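PDB 2WBM: ribosome maturation protein SDO1 homolog from Methanothermobacter thermautotrophicus, which probably acts in ribosome maturation by binding RNA or the ribosome, as an archaeal homologue of the Shwachman-Bodian-Diamond syndrome protein. Local coordinates for residues 35-40 with 69-74; 115-120 with 157-162; 182-187 with 225-230. One frame throughout, in Å; residues are numbered along the deposited sequence. Where two conformers were deposited one is given.

The three contacts follow one another along an elongated chain, and each mixes buried with exposed residues. Contact 1 lies far out in the N-terminal domain, contact 3 in the C-terminal one, their centres about 48 Å apart; contact 2 sits nearest the middle of the chain. Helix 110-131 links the last two, supplying residues 115-120 to contact 2 and reaching Lys184 and Pro227 of contact 3 with its end. The chemistry follows the place. Contact 1 fastens a loop to a sheet edge through one backbone bridge, a carboxylate and water, contact 2 packs a helix on a proline-bearing loop, and contact 3 pairs two strands of one sheet.

Contact 1. Residues 35-40 with 69-74; sequences HGERFE and VFRDAR
A lone antiparallel bridge, the hydrogen-bonded pair Glu40 and Phe70, joins the outer strand 37-43 of the N-terminal sheet to the loop 69-74. Glu40 N donates to Phe70 O at 2.8 Å, and Phe70 N returns a bond of 2.7 Å to Glu40 O, a carbonyl oxygen that also lies at the edge of the Phe70 ring, in its plane. At Arg71 the loop turns a corner, and beyond it the link is made by a side chain. With CG beside its own backbone N (chi1 -64°) and the chain extended beyond, Glu40 runs past Ala73, CB against CB at 3.9 Å. Ala73 N then meets Glu40 OE1 at 2.8 Å in a nearly straight bond (175°), on the anti side of the oxygen and 32° out of the carboxylate plane. A salt bridge from Arg31 to Glu40 OE2 probably offsets the approach of Asp72 OD1 to Glu40 OE1, 4.2 Å apart. One water joins Glu40 OE2, Asp72 OD2 and Arg38 NH1; Arg38 is itself paired with Glu33, and Asp72 accepts from Lys75 N. Toward the interior, Phe39 CD1 touches Val69 CG1 at 4.1 Å, where helices 81-88 and 93-103 also pack on both side chains. A long salt bridge, Glu37 OE1 to Arg71 NH2 at 3.8 Å, lies on the exposed side. The contact is thus an isolated antiparallel bridge at the outer strand of the N-terminal domain's sheet, extended by a carboxylate that grips the loop's backbone.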
# COMPACT_ATOMS: atom_id res chain seq x y z
N HIS A 35 -27.91 0.06 -20.64
CA HIS A 35 -29.25 0.51 -21.00
C HIS A 35 -30.22 0.54 -19.80
O HIS A 35 -31.37 0.13 -19.91
CB HIS A 35 -29.79 -0.34 -22.15
CG HIS A 35 -29.04 -0.15 -23.43
ND1 HIS A 35 -28.20 -1.11 -23.96
CD2 HIS A 35 -28.99 0.90 -24.28
CE1 HIS A 35 -27.68 -0.66 -25.09
NE2 HIS A 35 -28.14 0.56 -25.31
N GLY A 36 -29.73 1.01 -18.66
CA GLY A 36 -30.55 1.21 -17.47
C GLY A 36 -30.65 -0.03 -16.59
O GLY A 36 -31.28 0.02 -15.53
N GLU A 37 -30.04 -1.13 -17.01
CA GLU A 37 -30.04 -2.36 -16.22
C GLU A 37 -28.71 -2.56 -15.48
O GLU A 37 -27.66 -2.62 -16.12
CB GLU A 37 -30.34 -3.59 -17.10
CG GLU A 37 -31.72 -3.57 -17.75
CD GLU A 37 -32.87 -3.86 -16.75
OE1 GLU A 37 -32.60 -4.01 -15.54
OE2 GLU A 37 -34.04 -3.93 -17.19
N ARG A 38 -28.77 -2.68 -14.15
CA ARG A 38 -27.58 -2.95 -13.34
C ARG A 38 -27.23 -4.43 -13.19
O ARG A 38 -28.10 -5.29 -13.07
CB ARG A 38 -27.72 -2.38 -11.94
CG ARG A 38 -27.78 -0.88 -11.92
CD ARG A 38 -28.06 -0.39 -10.54
NE ARG A 38 -28.21 1.06 -10.55
CZ ARG A 38 -28.48 1.79 -9.48
NH1 ARG A 38 -28.65 1.21 -8.29
NH2 ARG A 38 -28.61 3.10 -9.60
N PHE A 39 -25.94 -4.69 -13.24
CA PHE A 39 -25.32 -5.98 -12.97
C PHE A 39 -24.26 -5.70 -11.93
O PHE A 39 -23.44 -4.77 -12.08
CB PHE A 39 -24.68 -6.55 -14.24
CG PHE A 39 -25.66 -6.86 -15.34
CD1 PHE A 39 -26.18 -8.15 -15.49
CD2 PHE A 39 -26.04 -5.87 -16.26
CE1 PHE A 39 -27.06 -8.46 -16.51
CE2 PHE A 39 -26.94 -6.15 -17.28
CZ PHE A 39 -27.45 -7.46 -17.43
N GLU A 40 -24.29 -6.47 -10.85
CA GLU A 40 -23.46 -6.20 -9.68
C GLU A 40 -22.83 -7.48 -9.17
O GLU A 40 -23.46 -8.55 -9.23
CB GLU A 40 -24.29 -5.60 -8.55
CG GLU A 40 -24.87 -4.21 -8.93
CD GLU A 40 -25.70 -3.56 -7.86
OE1 GLU A 40 -25.92 -4.15 -6.77
OE2 GLU A 40 -26.16 -2.42 -8.13
N VAL A 69 -23.83 -13.26 -10.17
CA VAL A 69 -24.04 -11.93 -10.72
C VAL A 69 -25.43 -11.48 -10.30
O VAL A 69 -26.44 -12.17 -10.54
CB VAL A 69 -23.87 -11.89 -12.26
CG1 VAL A 69 -24.12 -10.46 -12.78
CG2 VAL A 69 -22.44 -12.37 -12.66
N PHE A 70 -25.49 -10.33 -9.64
CA PHE A 70 -26.74 -9.80 -9.14
C PHE A 70 -27.31 -8.71 -10.04
O PHE A 70 -26.58 -8.01 -10.73
CB PHE A 70 -26.53 -9.20 -7.73
CG PHE A 70 -26.11 -10.22 -6.69
CD1 PHE A 70 -27.07 -10.85 -5.92
CD2 PHE A 70 -24.75 -10.55 -6.52
CE1 PHE A 70 -26.69 -11.82 -4.94
CE2 PHE A 70 -24.36 -11.53 -5.56
CZ PHE A 70 -25.34 -12.14 -4.77
N ARG A 71 -28.63 -8.55 -9.98
CA ARG A 71 -29.25 -7.32 -10.46
C ARG A 71 -29.07 -6.26 -9.39
O ARG A 71 -28.81 -5.10 -9.69
CB ARG A 71 -30.73 -7.55 -10.72
CG ARG A 71 -30.96 -8.60 -11.82
CD ARG A 71 -32.43 -8.84 -12.01
NE ARG A 71 -33.02 -7.88 -12.95
CZ ARG A 71 -34.32 -7.63 -13.05
NH1 ARG A 71 -35.19 -8.22 -12.24
NH2 ARG A 71 -34.75 -6.77 -13.95
N ASP A 72 -29.25 -6.66 -8.12
CA ASP A 72 -29.01 -5.77 -7.00
C ASP A 72 -28.39 -6.59 -5.88
O ASP A 72 -29.06 -7.41 -5.26
CB ASP A 72 -30.28 -5.06 -6.53
CG ASP A 72 -30.00 -4.02 -5.44
OD1 ASP A 72 -29.39 -4.39 -4.41
OD2 ASP A 72 -30.37 -2.85 -5.60
N ALA A 73 -27.11 -6.36 -5.63
CA ALA A 73 -26.35 -7.22 -4.71
C ALA A 73 -26.72 -7.03 -3.24
O ALA A 73 -26.55 -7.95 -2.44
CB ALA A 73 -24.85 -7.05 -4.94
N ARG A 74 -27.22 -5.86 -2.87
CA ARG A 74 -27.63 -5.71 -1.49
C ARG A 74 -29.02 -6.30 -1.27
O ARG A 74 -29.30 -6.79 -0.18
CB ARG A 74 -27.53 -4.26 -1.02
CG ARG A 74 -26.09 -3.75 -0.88
CD ARG A 74 -25.20 -4.67 -0.02
NE ARG A 74 -23.81 -4.21 0.03
CZ ARG A 74 -22.79 -4.91 0.52
NH1 ARG A 74 -22.98 -6.12 1.03
NH2 ARG A 74 -21.57 -4.39 0.51
O HOH W 1 -28.94 -1.86 -7.94
O HOH W 2 -26.74 -2.66 -4.74

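Contact 2. Residues 115-120 with 157-162; sequences QMIEDK and VDPFKT
Ile117 and Pro159 form the apolar centre, lying side by side and pointing the same way, with Ile117 CG1 3.8 Å from Pro159 CD. The other branch of the isoleucine, CG2, is anti to the backbone N and slides past Val157, reaching its CB at 4.1 Å. Val157 in turn brings CG1 to Lys120 CB, one helical turn along. On the same side of the proline ring, Met116 CB packs on Pro159 CB at 3.9 Å. A bend at chi3 (82°) then carries Met116 CE to the edge of the Phe160 ring, a ring that also rests on helix 45-52.

Farther out, Lys120 lays its methylenes across the loop, CD 3.3 Å from Lys161 O. Its chain is extended until chi4 (73°), where the final bend delivers NZ to Pro159 O at 2.7 Å, tilted 27° from the carbonyl plane. A water bonded to Phe160 O gives NZ a second, weak partner. At the polar edge the loop braces itself: Asp158 OD2 receives Phe160 N at 2.8 Å from above the carboxylate plane and Lys161 N at 2.9 Å on the anti side. Gln166 NE2 reaches Asp158 O and Lys161 O from helix 163-174, and Thr162 OG1 caps that helix by accepting from Glu165 N. The whole exemplifies an Asx turn leading into an N-capped helix, packed through its proline against the long helix 110-131.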
# COMPACT_ATOMS: atom_id res chain seq x y z
N GLN A 115 -14.41 4.36 6.77
CA GLN A 115 -13.37 3.46 7.26
C GLN A 115 -12.22 3.29 6.27
O GLN A 115 -11.05 3.30 6.68
CB GLN A 115 -13.98 2.11 7.61
CG GLN A 115 -14.85 2.16 8.85
CD GLN A 115 -14.93 0.83 9.59
OE1 GLN A 115 -15.98 0.20 9.67
NE2 GLN A 115 -13.79 0.40 10.15
N MET A 116 -12.54 3.17 4.99
CA MET A 116 -11.54 3.01 3.94
C MET A 116 -10.68 4.26 3.75
O MET A 116 -9.45 4.15 3.60
CB MET A 116 -12.18 2.58 2.62
CG MET A 116 -12.78 1.16 2.69
SD MET A 116 -13.93 0.80 1.33
CE MET A 116 -12.81 0.33 0.01
N ILE A 117 -11.30 5.44 3.75
CA ILE A 117 -10.53 6.68 3.67
C ILE A 117 -9.57 6.79 4.85
O ILE A 117 -8.39 7.08 4.65
CB ILE A 117 -11.43 7.94 3.59
CG1 ILE A 117 -12.12 7.98 2.22
CG2 ILE A 117 -10.57 9.22 3.80
CD1 ILE A 117 -13.21 9.08 2.13
N GLU A 118 -10.06 6.54 6.06
CA GLU A 118 -9.24 6.67 7.25
C GLU A 118 -8.05 5.70 7.20
O GLU A 118 -6.91 6.09 7.47
CB GLU A 118 -10.07 6.47 8.52
CG GLU A 118 -9.31 6.77 9.85
CD GLU A 118 -8.39 8.01 9.78
OE1 GLU A 118 -8.86 9.13 9.43
OE2 GLU A 118 -7.19 7.87 10.09
N ASP A 119 -8.34 4.45 6.82
CA ASP A 119 -7.32 3.41 6.71
C ASP A 119 -6.25 3.81 5.69
O ASP A 119 -5.04 3.73 5.98
CB ASP A 119 -7.95 2.07 6.33
CG ASP A 119 -6.92 0.95 6.17
OD1 ASP A 119 -6.34 0.51 7.19
OD2 ASP A 119 -6.67 0.53 5.02
N LYS A 120 -6.69 4.24 4.50
CA LYS A 120 -5.75 4.61 3.45
C LYS A 120 -4.99 5.89 3.78
O LYS A 120 -3.80 5.98 3.49
CB LYS A 120 -6.43 4.68 2.08
CG LYS A 120 -6.84 3.27 1.62
CD LYS A 120 -7.21 3.21 0.18
CE LYS A 120 -7.43 1.76 -0.26
NZ LYS A 120 -8.70 1.19 0.29
N VAL A 157 -8.19 12.00 0.28
CA VAL A 157 -7.80 10.61 0.09
C VAL A 157 -9.01 9.83 -0.48
O VAL A 157 -10.14 9.99 -0.01
CB VAL A 157 -7.28 10.00 1.42
CG1 VAL A 157 -7.16 8.47 1.35
CG2 VAL A 157 -5.93 10.63 1.80
N ASP A 158 -8.76 9.02 -1.50
CA ASP A 158 -9.81 8.17 -2.09
C ASP A 158 -10.00 6.92 -1.24
O ASP A 158 -9.02 6.33 -0.78
CB ASP A 158 -9.41 7.76 -3.50
CG ASP A 158 -10.57 7.16 -4.27
OD1 ASP A 158 -11.40 7.95 -4.75
OD2 ASP A 158 -10.66 5.91 -4.36
N PRO A 159 -11.26 6.47 -1.06
CA PRO A 159 -11.49 5.24 -0.31
C PRO A 159 -10.99 3.97 -1.03
O PRO A 159 -10.65 2.98 -0.36
CB PRO A 159 -13.03 5.18 -0.21
CG PRO A 159 -13.50 5.99 -1.41
CD PRO A 159 -12.52 7.13 -1.45
N PHE A 160 -10.93 3.98 -2.36
CA PHE A 160 -10.77 2.74 -3.12
C PHE A 160 -9.42 2.55 -3.81
O PHE A 160 -8.86 1.45 -3.80
CB PHE A 160 -11.91 2.59 -4.15
CG PHE A 160 -11.85 1.32 -4.96
CD1 PHE A 160 -12.22 0.10 -4.39
CD2 PHE A 160 -11.42 1.34 -6.29
CE1 PHE A 160 -12.16 -1.09 -5.13
CE2 PHE A 160 -11.36 0.17 -7.04
CZ PHE A 160 -11.74 -1.06 -6.46
N LYS A 161 -8.91 3.62 -4.43
CA LYS A 161 -7.63 3.56 -5.14
C LYS A 161 -6.55 3.00 -4.22
O LYS A 161 -6.53 3.30 -3.03
CB LYS A 161 -7.21 4.96 -5.59
CG LYS A 161 -8.09 5.54 -6.69
CD LYS A 161 -7.56 6.87 -7.15
CE LYS A 161 -8.54 7.57 -8.08
NZ LYS A 161 -8.07 8.95 -8.37
N THR A 162 -5.67 2.17 -4.76
CA THR A 162 -4.63 1.56 -3.93
C THR A 162 -3.74 2.61 -3.25
O THR A 162 -3.52 3.71 -3.78
CB THR A 162 -3.75 0.60 -4.73
OG1 THR A 162 -3.05 1.33 -5.74
CG2 THR A 162 -4.61 -0.51 -5.39
O HOH W 3 -9.17 -0.75 -2.32

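Contact 3. Residues 182-187 with 225-230; sequences FEKVRV and EIPGGL
The guanidinium of Arg186 is met at its edge by the carboxylate of Glu225, the two planes turned 50° apart. Arg186 NE gives Glu225 OE1 a bond of 3.2 Å that lies close to the guanidinium plane and approaches the oxygen on its anti side, tilted 32° from the carboxylate plane; NH2 adds a weaker bond to the same oxygen, completing a salt bridge. Both side chains also touch Thr210 of strand 208-214. This pair stands on one face of the antiparallel sheet of the C-terminal domain, whose beta-alpha-beta-beta-alpha-beta order marks a ferredoxin-like fold, and it joins strands 181-191 and 220-227.

Between the strands, Val185 and Ile226 make the hydrogen-bonded pair: Val185 N to Ile226 O and Ile226 N to Val185 O, each 2.9 Å. Their side chains occupy the other face, where Val187 CG2 meets Ile226 CD1 at 4.0 Å and Leu250 of strand 247-250 adds to the packing. Beyond Pro227 the chain leaves the strand, and Gly228 N makes only a weak bond to Glu183 O. Lys184 bends at chi2 (-71°) so that CD passes Pro227 CA at 3.9 Å, while its NZ is salt-bridged to Glu131 at the end of helix 110-131. The tightest apolar touch is between Val185 CG2 and Ile226 CG1, 3.6 Å apart, each branch set between its own backbone N and carbonyl carbon.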
# COMPACT_ATOMS: atom_id res chain seq x y z
N PHE A 182 11.30 11.28 -2.62
CA PHE A 182 11.56 9.89 -2.25
C PHE A 182 13.02 9.59 -2.59
O PHE A 182 13.47 9.84 -3.70
CB PHE A 182 10.65 8.94 -3.03
CG PHE A 182 9.27 8.78 -2.43
CD1 PHE A 182 8.80 9.66 -1.46
CD2 PHE A 182 8.45 7.75 -2.85
CE1 PHE A 182 7.52 9.51 -0.91
CE2 PHE A 182 7.17 7.59 -2.31
CZ PHE A 182 6.71 8.48 -1.34
N GLU A 183 13.75 9.07 -1.61
CA GLU A 183 15.16 8.74 -1.82
C GLU A 183 15.61 7.69 -0.84
O GLU A 183 15.33 7.78 0.36
CB GLU A 183 16.03 9.99 -1.68
CG GLU A 183 17.44 9.83 -2.24
CD GLU A 183 18.09 11.17 -2.57
OE1 GLU A 183 17.46 12.00 -3.26
OE2 GLU A 183 19.25 11.37 -2.16
N LYS A 184 16.31 6.68 -1.36
CA LYS A 184 16.95 5.70 -0.52
C LYS A 184 18.27 6.32 -0.06
O LYS A 184 18.84 7.15 -0.77
CB LYS A 184 17.25 4.40 -1.27
CG LYS A 184 16.07 3.77 -2.00
CD LYS A 184 15.04 3.16 -1.06
CE LYS A 184 13.86 2.60 -1.89
NZ LYS A 184 12.69 2.20 -1.06
N VAL A 185 18.72 5.95 1.13
CA VAL A 185 20.03 6.39 1.62
C VAL A 185 20.83 5.18 2.04
O VAL A 185 20.26 4.11 2.32
CB VAL A 185 19.92 7.39 2.80
CG1 VAL A 185 19.08 8.61 2.40
CG2 VAL A 185 19.37 6.71 4.04
N ARG A 186 22.15 5.33 2.08
CA ARG A 186 23.02 4.24 2.52
C ARG A 186 23.67 4.61 3.83
O ARG A 186 24.22 5.71 3.97
CB ARG A 186 24.07 3.91 1.45
CG ARG A 186 23.47 3.08 0.30
CD ARG A 186 24.52 2.48 -0.64
NE ARG A 186 23.87 1.83 -1.78
CZ ARG A 186 24.46 1.02 -2.65
NH1 ARG A 186 25.75 0.72 -2.52
NH2 ARG A 186 23.76 0.49 -3.65
N VAL A 187 23.58 3.70 4.80
CA VAL A 187 24.09 3.94 6.13
C VAL A 187 25.15 2.88 6.41
O VAL A 187 24.91 1.70 6.19
CB VAL A 187 22.95 3.78 7.17
CG1 VAL A 187 23.48 4.00 8.58
CG2 VAL A 187 21.77 4.75 6.84
N GLU A 225 21.19 -0.14 2.61
CA GLU A 225 20.38 0.80 1.86
C GLU A 225 18.97 0.77 2.46
O GLU A 225 18.34 -0.30 2.52
CB GLU A 225 20.35 0.45 0.37
CG GLU A 225 19.49 1.36 -0.47
CD GLU A 225 19.76 1.17 -1.96
OE1 GLU A 225 20.78 1.70 -2.46
OE2 GLU A 225 18.96 0.49 -2.62
N ILE A 226 18.51 1.92 2.93
CA ILE A 226 17.19 2.03 3.54
C ILE A 226 16.35 3.12 2.87
O ILE A 226 16.92 4.05 2.28
CB ILE A 226 17.26 2.29 5.07
CG1 ILE A 226 17.97 3.62 5.37
CG2 ILE A 226 17.99 1.13 5.77
CD1 ILE A 226 17.78 4.10 6.81
N PRO A 227 15.01 3.02 2.96
CA PRO A 227 14.16 4.15 2.60
C PRO A 227 14.60 5.34 3.43
O PRO A 227 14.85 5.19 4.63
CB PRO A 227 12.76 3.67 3.03
CG PRO A 227 12.83 2.19 2.82
CD PRO A 227 14.20 1.84 3.33
N GLY A 228 14.74 6.50 2.80
CA GLY A 228 15.36 7.64 3.48
C GLY A 228 14.65 8.14 4.73
O GLY A 228 15.27 8.73 5.61
N GLY A 229 13.33 7.92 4.81
CA GLY A 229 12.54 8.39 5.94
C GLY A 229 12.72 7.56 7.20
O GLY A 229 12.19 7.93 8.25
N LEU A 230 13.45 6.44 7.09
CA LEU A 230 13.67 5.52 8.22
C LEU A 230 15.00 5.71 8.96
O LEU A 230 15.34 4.90 9.83
CB LEU A 230 13.54 4.06 7.76
CG LEU A 230 12.13 3.64 7.34
CD1 LEU A 230 12.13 2.22 6.83
CD2 LEU A 230 11.14 3.81 8.48